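Exopolygalacturonase (Yersinia enterocolitica, PDB 2UVF) hydrolyses the polygalacturonic acid of pectin, probably releasing short products from chain ends, as a family 28 glycoside hydrolase with a right-handed parallel beta-helix. Local coordinates at residues A193-S198 against G214-G219; V157-F162 against C187-P192. One frame throughout, in Å; residues are numbered along the deposited sequence.

Overall arrangement
Both contacts join parallel strands of successive turns at the start of the parallel beta-helix, and their centres lie about 13 Å apart. Interaction 2 comes first in the chain, pairing strand 156-158 with strand 187-191 after the intervening helix 173-181. The chain then bends after Pro192 into strand 194-202, which interaction 1 pairs with strand 215-219 of the next turn. The two contacts therefore lie on neighbouring faces of the coil. Arg160 NH1 to Tyr196 OH, a probable hydrogen bond, ties them together, and Tyr196 packs on Ile191 at the bend. Together they build the first turns of the helix, on which the later, sugar-binding turns are stacked.

Interaction 1 of 2, residues A193-S198 against G214-G219; sequences AGTYKS and GAILLG
Strands 194-198 and 215-219 pair in parallel, one turn of the beta-helix against the next, near the beginning of the coil. Their axes approach to 4.6 Å with 28° between directions, and five backbone hydrogen bonds alternate across the gap from Gly194 N to Gly214 O through to Ser198 N to Leu218 O. The last of these is the shortest, 2.8 Å, although its N-H...O angle is only 143°. Lys197 CA also lies 3.2 Å from Leu218 O, a CA-H...O contact that gives this carbonyl a second, weaker partner.

On one face, Thr195 and Ile216 stand side by side, with Thr195 OG1 3.8 Å from Ile216 CD1. The methyl of Thr195, CG2, instead meets Leu218 CD2 at 4.0 Å. Lys197 starts with CG anti to the backbone N, and its later bends bring Lys197 CE obliquely across Leu218 CD2 and near Gly219 O, while NZ makes a salt bridge with Glu221. On the other face, Leu217 reaches across with CD1 to Ser198 CB, 3.7 Å away, and helix 173-181 packs on both residues through Ile176.

Tyr196 lies on this second face too. Its CG sits beside the backbone N (chi1 -52°), which carries the ring back along its own strand until Tyr196 OH reaches Ala193 O at 3.0 Å, from above the carbonyl plane; Ile216 O lies near the ring plane at an edge. Gly194 has a backbone conformation suited to glycine, and it adjoins that ring. Backbone bonds thus set the register of the turns; the Thr195, Ile216 and Leu218 face adds apolar contacts bordered by the Lys197-Glu221 salt bridge, Leu217 and Ser198 pack against helix 173-181, and the buried phenol has polar partners in Ala193 O and Arg160.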
# COMPACT_ATOMS: atom_id res chain seq x y z
N ALA A 193 -26.31 -5.43 1.20
CA ALA A 193 -26.32 -5.86 -0.21
C ALA A 193 -27.13 -4.91 -1.09
O ALA A 193 -28.16 -4.38 -0.67
CB ALA A 193 -26.84 -7.30 -0.34
N GLY A 194 -26.63 -4.68 -2.31
CA GLY A 194 -27.24 -3.76 -3.25
C GLY A 194 -26.24 -2.76 -3.80
O GLY A 194 -25.19 -2.53 -3.20
N THR A 195 -26.57 -2.19 -4.96
CA THR A 195 -25.73 -1.19 -5.61
C THR A 195 -26.28 0.22 -5.37
O THR A 195 -27.29 0.61 -5.97
CB THR A 195 -25.63 -1.48 -7.10
OG1 THR A 195 -25.05 -2.78 -7.28
CG2 THR A 195 -24.76 -0.44 -7.81
N TYR A 196 -25.59 0.96 -4.50
CA TYR A 196 -25.94 2.33 -4.10
C TYR A 196 -25.00 3.38 -4.71
O TYR A 196 -23.88 3.57 -4.23
CB TYR A 196 -25.90 2.45 -2.57
CG TYR A 196 -26.70 1.38 -1.84
CD1 TYR A 196 -27.98 1.64 -1.37
CD2 TYR A 196 -26.16 0.11 -1.61
CE1 TYR A 196 -28.73 0.65 -0.69
CE2 TYR A 196 -26.89 -0.88 -0.94
CZ TYR A 196 -28.17 -0.60 -0.49
OH TYR A 196 -28.87 -1.58 0.17
N LYS A 197 -25.46 4.04 -5.78
CA LYS A 197 -24.74 5.19 -6.35
C LYS A 197 -24.67 6.33 -5.33
O LYS A 197 -25.62 6.57 -4.58
CB LYS A 197 -25.38 5.67 -7.66
CG LYS A 197 -24.63 6.82 -8.33
CD LYS A 197 -24.92 6.94 -9.82
CE LYS A 197 -24.06 5.97 -10.62
NZ LYS A 197 -23.64 6.53 -11.92
N SER A 198 -23.52 7.00 -5.27
CA SER A 198 -23.31 8.06 -4.29
C SER A 198 -22.24 9.02 -4.79
O SER A 198 -21.40 8.65 -5.61
CB SER A 198 -22.94 7.47 -2.93
OG SER A 198 -22.57 8.47 -1.99
N GLY A 214 -22.03 -8.29 -0.45
CA GLY A 214 -22.94 -7.95 -1.53
C GLY A 214 -23.17 -6.47 -1.76
O GLY A 214 -23.78 -6.10 -2.76
N ALA A 215 -22.69 -5.63 -0.84
CA ALA A 215 -22.74 -4.16 -0.97
C ALA A 215 -21.78 -3.58 -2.00
O ALA A 215 -20.60 -3.88 -2.00
CB ALA A 215 -22.49 -3.49 0.38
N ILE A 216 -22.29 -2.71 -2.88
CA ILE A 216 -21.44 -1.93 -3.78
C ILE A 216 -21.73 -0.44 -3.63
O ILE A 216 -22.83 0.03 -3.95
CB ILE A 216 -21.56 -2.33 -5.27
CG1 ILE A 216 -21.25 -3.82 -5.47
CG2 ILE A 216 -20.63 -1.48 -6.15
CD1 ILE A 216 -21.58 -4.33 -6.87
N LEU A 217 -20.75 0.28 -3.09
CA LEU A 217 -20.76 1.73 -3.13
C LEU A 217 -20.18 2.18 -4.46
O LEU A 217 -18.96 2.12 -4.69
CB LEU A 217 -20.02 2.33 -1.93
CG LEU A 217 -20.07 3.86 -1.80
CD1 LEU A 217 -21.48 4.38 -1.49
CD2 LEU A 217 -19.07 4.35 -0.76
N LEU A 218 -21.09 2.63 -5.33
CA LEU A 218 -20.76 3.07 -6.67
C LEU A 218 -20.62 4.61 -6.76
O LEU A 218 -21.53 5.35 -6.39
CB LEU A 218 -21.81 2.56 -7.69
CG LEU A 218 -21.58 2.78 -9.20
CD1 LEU A 218 -20.21 2.30 -9.68
CD2 LEU A 218 -22.68 2.12 -10.03
N GLY A 219 -19.49 5.07 -7.27
CA GLY A 219 -19.29 6.49 -7.50
C GLY A 219 -20.30 7.04 -8.49
O GLY A 219 -20.69 6.34 -9.43

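Interaction 2 of 2, residues V157-F162 against C187-P192; sequences VNVRDF and CRVEIP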
# COMPACT_ATOMS: atom_id res chain seq x y z
N VAL A 157 -26.37 1.55 12.58
CA VAL A 157 -27.09 2.55 11.79
C VAL A 157 -27.11 2.05 10.36
O VAL A 157 -26.07 1.90 9.73
CB VAL A 157 -26.40 3.95 11.84
CG1 VAL A 157 -27.17 4.95 11.00
CG2 VAL A 157 -26.23 4.45 13.28
N ASN A 158 -28.30 1.78 9.83
CA ASN A 158 -28.44 1.26 8.48
C ASN A 158 -28.83 2.40 7.54
O ASN A 158 -29.76 3.14 7.84
CB ASN A 158 -29.46 0.11 8.47
CG ASN A 158 -29.67 -0.50 7.09
OD1 ASN A 158 -29.47 0.14 6.06
ND2 ASN A 158 -30.11 -1.76 7.07
N VAL A 159 -28.11 2.55 6.43
CA VAL A 159 -28.35 3.68 5.51
C VAL A 159 -29.71 3.59 4.81
O VAL A 159 -30.18 4.58 4.23
CB VAL A 159 -27.21 3.88 4.43
CG1 VAL A 159 -25.86 4.14 5.10
CG2 VAL A 159 -27.13 2.72 3.43
N ARG A 160 -30.33 2.41 4.86
CA ARG A 160 -31.66 2.20 4.26
C ARG A 160 -32.76 2.88 5.08
O ARG A 160 -33.78 3.28 4.53
CB ARG A 160 -31.96 0.71 4.08
CG ARG A 160 -31.21 0.08 2.92
CD ARG A 160 -31.72 -1.31 2.59
NE ARG A 160 -32.94 -1.26 1.78
CZ ARG A 160 -32.96 -1.23 0.44
NH1 ARG A 160 -31.83 -1.24 -0.26
NH2 ARG A 160 -34.12 -1.20 -0.20
N ASP A 161 -32.51 3.05 6.38
CA ASP A 161 -33.41 3.76 7.28
C ASP A 161 -33.42 5.27 7.03
O ASP A 161 -34.25 6.00 7.59
CB ASP A 161 -33.06 3.45 8.74
CG ASP A 161 -33.21 1.97 9.08
OD1 ASP A 161 -33.86 1.24 8.31
OD2 ASP A 161 -32.68 1.54 10.12
N PHE A 162 -32.50 5.74 6.18
CA PHE A 162 -32.43 7.15 5.79
C PHE A 162 -32.74 7.35 4.31
O PHE A 162 -32.46 8.41 3.75
CB PHE A 162 -31.08 7.76 6.14
CG PHE A 162 -30.80 7.79 7.61
CD1 PHE A 162 -30.92 8.99 8.32
CD2 PHE A 162 -30.42 6.63 8.29
CE1 PHE A 162 -30.67 9.02 9.69
CE2 PHE A 162 -30.17 6.66 9.65
CZ PHE A 162 -30.30 7.84 10.35
N CYS A 187 -20.64 4.25 16.71
CA CYS A 187 -21.61 3.69 15.77
C CYS A 187 -20.95 2.78 14.73
O CYS A 187 -19.72 2.72 14.62
CB CYS A 187 -22.40 4.81 15.06
SG CYS A 187 -21.43 6.14 14.22
N ARG A 188 -21.78 2.03 14.01
CA ARG A 188 -21.37 1.35 12.80
C ARG A 188 -22.45 1.60 11.76
O ARG A 188 -23.59 1.14 11.91
CB ARG A 188 -21.16 -0.15 13.04
CG ARG A 188 -20.75 -0.94 11.80
CD ARG A 188 -20.73 -2.44 12.05
NE ARG A 188 -19.76 -2.75 13.09
CZ ARG A 188 -19.85 -3.76 13.95
NH1 ARG A 188 -20.87 -4.61 13.94
NH2 ARG A 188 -18.89 -3.92 14.86
N VAL A 189 -22.10 2.36 10.71
CA VAL A 189 -23.02 2.59 9.59
C VAL A 189 -22.93 1.38 8.65
O VAL A 189 -21.84 1.03 8.21
CB VAL A 189 -22.68 3.91 8.85
CG1 VAL A 189 -23.66 4.18 7.71
CG2 VAL A 189 -22.67 5.07 9.81
N GLU A 190 -24.07 0.75 8.36
CA GLU A 190 -24.14 -0.41 7.48
C GLU A 190 -24.68 -0.04 6.09
O GLU A 190 -25.72 0.61 5.99
CB GLU A 190 -25.04 -1.52 8.05
CG GLU A 190 -24.94 -1.78 9.55
CD GLU A 190 -23.88 -2.80 9.95
OE1 GLU A 190 -22.92 -3.03 9.17
OE2 GLU A 190 -24.01 -3.39 11.05
N ILE A 191 -23.96 -0.46 5.05
CA ILE A 191 -24.46 -0.46 3.67
C ILE A 191 -24.68 -1.92 3.26
O ILE A 191 -23.73 -2.59 2.81
CB ILE A 191 -23.45 0.22 2.69
CG1 ILE A 191 -23.18 1.68 3.09
CG2 ILE A 191 -23.93 0.11 1.24
CD1 ILE A 191 -21.98 2.31 2.47
N PRO A 192 -25.92 -2.45 3.43
CA PRO A 192 -26.28 -3.82 3.05
C PRO A 192 -26.10 -4.16 1.56
O PRO A 192 -25.79 -3.28 0.75
CB PRO A 192 -27.77 -3.91 3.43
CG PRO A 192 -28.25 -2.50 3.51
CD PRO A 192 -27.07 -1.75 4.05
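Val159 and Val189 cross at about a right angle, meeting through their CG1 methyls, although the very close approach modelled there is doubtful. The other branch of Val159, CG2, lies between backbone N and carbonyl carbon and turns obliquely to Ile191 CG1 at 4.1 Å. Val157 shares a face with Val189 and places CG2 against Cys187 CB; helix 173-181 packs against both Val157 and Val159 through Ala179.

Asn158 points to the other face, its CG anti to the backbone N (chi1 180°). Asn158 OD1 accepts Arg160 N at 2.7 Å, closing an Asx turn, and also lies 3.7 Å from Pro192 CD. Arg160, whose NH1 has Tyr196 as hydrogen-bond partner, crosses the same proline obliquely, Arg160 CD to Pro192 CG, 3.8 Å.

Three backbone bonds fix the parallel register, including Glu190 N to Val157 O at 2.7 Å and Val159 N to Glu190 O with a nearly straight N-H...O angle of 172°. Cys187 is also held to Cys183 by a disulfide. Helix 173-181 links strand 156-158 to strand 187-191 of the next turn, consistent with the helical cap that closes the N-terminal end of pectin-degrading parallel beta-helices.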